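Local coordinates for agmatinase (Burkholderia thailandensis, PDB 4DZ4), which probably hydrolyses agmatine to putrescine and urea at a two-manganese centre, as a member of the agmatinase subfamily of arginases, at residues 163-168 against 258-263. Residues are numbered along the deposited sequence; the frame is centred on the assembly and turned at random.
With MN (manganese (II) ion), chain Q; MN (manganese (II) ion), chain P.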
ATOM      1  N   ASP B 163     -13.412  -9.190  21.659  1.00  9.84           N
ATOM      2  CA  ASP B 163     -13.956  -9.250  20.296  1.00  9.88           C
ATOM      3  C   ASP B 163     -14.911  -8.108  20.093  1.00  9.83           C
ATOM      4  O   ASP B 163     -15.616  -7.720  21.034  1.00 10.13           O
ATOM      5  CB  ASP B 163     -14.744 -10.567  20.124  1.00  9.47           C
ATOM      6  CG  ASP B 163     -14.778 -11.085  18.690  1.00 10.16           C
ATOM      7  OD1 ASP B 163     -15.025 -10.306  17.746  1.00 10.19           O
ATOM      8  OD2 ASP B 163     -14.650 -12.319  18.531  1.00  9.88           O
ATOM      9  N   ALA B 164     -14.983  -7.609  18.868  1.00  9.54           N
ATOM     10  CA  ALA B 164     -16.114  -6.751  18.487  1.00  9.33           C
ATOM     11  C   ALA B 164     -17.419  -7.554  18.361  1.00  9.50           C
ATOM     12  O   ALA B 164     -18.504  -6.958  18.363  1.00  9.59           O
ATOM     13  CB  ALA B 164     -15.820  -6.048  17.153  1.00  9.40           C
ATOM     14  N   HIS B 165     -17.301  -8.885  18.222  1.00  9.29           N
ATOM     15  CA  HIS B 165     -18.410  -9.800  17.887  1.00  9.58           C
ATOM     16  C   HIS B 165     -18.587 -10.891  18.945  1.00  9.98           C
ATOM     17  O   HIS B 165     -17.635 -11.493  19.403  1.00  9.62           O
ATOM     18  CB  HIS B 165     -18.144 -10.510  16.552  1.00  9.59           C
ATOM     19  CG  HIS B 165     -17.808  -9.571  15.426  1.00  9.86           C
ATOM     20  ND1 HIS B 165     -16.528  -9.241  15.104  1.00 10.19           N
ATOM     21  CD2 HIS B 165     -18.629  -8.891  14.540  1.00 10.44           C
ATOM     22  CE1 HIS B 165     -16.550  -8.370  14.062  1.00 10.22           C
ATOM     23  NE2 HIS B 165     -17.831  -8.176  13.713  1.00 10.47           N
ATOM     24  N   CYS B 166     -19.835 -11.181  19.269  1.00 10.23           N
ATOM     25  CA  CYS B 166     -20.142 -12.207  20.276  1.00 10.90           C
ATOM     26  C   CYS B 166     -19.932 -13.628  19.768  1.00 11.27           C
ATOM     27  O   CYS B 166     -19.689 -14.561  20.565  1.00 11.46           O
ATOM     28  CB  CYS B 166     -21.577 -12.039  20.762  1.00 11.69           C
ATOM     29  SG  CYS B 166     -22.824 -12.266  19.475  1.00 12.38           S
ATOM     30  N   ASP B 167     -20.016 -13.798  18.446  1.00 11.00           N
ATOM     31  CA  ASP B 167     -19.888 -15.118  17.801  1.00 11.56           C
ATOM     32  C   ASP B 167     -20.835 -16.168  18.386  1.00 12.13           C
ATOM     33  O   ASP B 167     -20.545 -17.376  18.365  1.00 12.62           O
ATOM     34  CB  ASP B 167     -18.420 -15.567  17.800  1.00 11.66           C
ATOM     35  CG  ASP B 167     -17.514 -14.555  17.065  1.00 11.47           C
ATOM     36  OD1 ASP B 167     -18.055 -13.802  16.209  1.00 11.50           O
ATOM     37  OD2 ASP B 167     -16.298 -14.510  17.337  1.00 12.14           O
ATOM     38  N   THR B 168     -21.976 -15.703  18.892  1.00 12.20           N
ATOM     39  CA  THR B 168     -23.006 -16.569  19.452  1.00 12.89           C
ATOM     40  C   THR B 168     -24.347 -16.466  18.696  1.00 13.50           C
ATOM     41  O   THR B 168     -25.380 -16.859  19.214  1.00 14.37           O
ATOM     42  CB  THR B 168     -23.233 -16.253  20.962  1.00 13.06           C
ATOM     43  OG1 THR B 168     -23.470 -14.839  21.116  1.00 13.05           O
ATOM     44  CG2 THR B 168     -22.029 -16.653  21.797  1.00 13.15           C
ATOM     45  N   THR B 258      -7.677  -7.028   9.542  1.00  9.29           N
ATOM     46  CA  THR B 258      -8.626  -8.015  10.044  1.00  9.37           C
ATOM     47  C   THR B 258      -9.805  -8.133   9.079  1.00  8.98           C
ATOM     48  O   THR B 258     -10.057  -7.229   8.276  1.00  9.56           O
ATOM     49  CB  THR B 258      -9.019  -7.694  11.514  1.00 10.29           C
ATOM     50  OG1 THR B 258      -9.521  -8.892  12.149  1.00 11.52           O
ATOM     51  CG2 THR B 258     -10.048  -6.533  11.583  1.00  9.92           C
ATOM     52  N   GLY B 259     -10.506  -9.264   9.118  1.00  8.90           N
ATOM     53  CA  GLY B 259     -11.536  -9.544   8.107  1.00  9.15           C
ATOM     54  C   GLY B 259     -12.867  -8.834   8.313  1.00  9.06           C
ATOM     55  O   GLY B 259     -13.603  -8.637   7.350  1.00  8.81           O
ATOM     56  N   THR B 260     -13.191  -8.490   9.572  1.00  9.04           N
ATOM     57  CA  THR B 260     -14.481  -7.864   9.931  1.00  9.46           C
ATOM     58  C   THR B 260     -14.272  -6.658  10.852  1.00  9.53           C
ATOM     59  O   THR B 260     -14.609  -6.700  12.060  1.00  9.94           O
ATOM     60  CB  THR B 260     -15.494  -8.868  10.580  1.00  9.63           C
ATOM     61  OG1 THR B 260     -14.823  -9.603  11.611  1.00 10.58           O
ATOM     62  CG2 THR B 260     -16.032  -9.855   9.556  1.00 10.05           C
ATOM     63  N   PRO B 261     -13.723  -5.564  10.305  1.00  9.27           N
ATOM     64  CA  PRO B 261     -13.431  -4.366  11.095  1.00  9.23           C
ATOM     65  C   PRO B 261     -14.720  -3.623  11.494  1.00  9.23           C
ATOM     66  O   PRO B 261     -15.622  -3.398  10.643  1.00  9.32           O
ATOM     67  CB  PRO B 261     -12.597  -3.503  10.125  1.00  9.46           C
ATOM     68  CG  PRO B 261     -13.000  -3.941   8.750  1.00  9.51           C
ATOM     69  CD  PRO B 261     -13.216  -5.433   8.917  1.00  9.26           C
ATOM     70  N   VAL B 262     -14.768  -3.189  12.755  1.00  8.78           N
ATOM     71  CA  VAL B 262     -15.948  -2.469  13.273  1.00  8.88           C
ATOM     72  C   VAL B 262     -15.455  -1.219  14.020  1.00  8.86           C
ATOM     73  O   VAL B 262     -14.665  -1.334  14.990  1.00  8.75           O
ATOM     74  CB  VAL B 262     -16.772  -3.344  14.251  1.00  9.12           C
ATOM     75  CG1 VAL B 262     -18.042  -2.621  14.679  1.00  9.63           C
ATOM     76  CG2 VAL B 262     -17.116  -4.696  13.628  1.00  9.24           C
ATOM     77  N   ALA B 263     -15.912  -0.043  13.587  1.00  8.58           N
ATOM     78  CA  ALA B 263     -15.461   1.209  14.220  1.00  8.72           C
ATOM     79  C   ALA B 263     -15.832   1.263  15.716  1.00  9.09           C
ATOM     80  O   ALA B 263     -16.839   0.664  16.130  1.00  9.34           O
ATOM     81  CB  ALA B 263     -16.136   2.375  13.514  1.00  8.55           C
TER
HETATM   82 MN    MN Q 402     -14.626 -10.414  15.671  1.00 13.04          MN
HETATM   83 MN    MN P 401     -14.711 -13.478  16.670  0.78 14.69          MN
HETATM   84  O   HOH W   1     -15.603 -12.232  15.470  1.00 13.72           O
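With CG of His-165 anti to the carbonyl carbon (chi1 -52°) and CG2 of Val-262 likewise, the imidazole and this methyl meet across two loops that follow neighbouring strands, 158-162 and 240-246, of the parallel arginase-fold sheet. CG2 of Val-262 lies 3.6 Å from NE2 of His-165 and also packs on CB of Ala-164. OG1 of Thr-260 approaches CE1 of His-165 obliquely, at 3.2 Å, while the backbone O of Thr-260 lies in the ring plane at the edge, farther off. No hydrogen bond links the two segments. The other ring nitrogen, ND1 of His-165, binds one manganese at 2.3 Å. Asp-163 bridges both ions, OD1 to the one held by His-165 and OD2 to the other, which OD2 of Asp-167 binds at 2.0 Å. N of His-165 donates to OD1 of Asp-163 at 2.7 Å, from 51° out of the carboxylate plane, forming an Asx turn. A water bound to both manganese ions donates to OD1 of Asp-167; His-139, Asp-246 and Asp-248 complete the cluster. Thr-260 and Val-262 are thus second-shell neighbours in van der Waals contact with a metal-bound imidazole, while the bridging water, whose acidity two metals would probably raise, is placed as expected for the nucleophile of arginase-family hydrolysis.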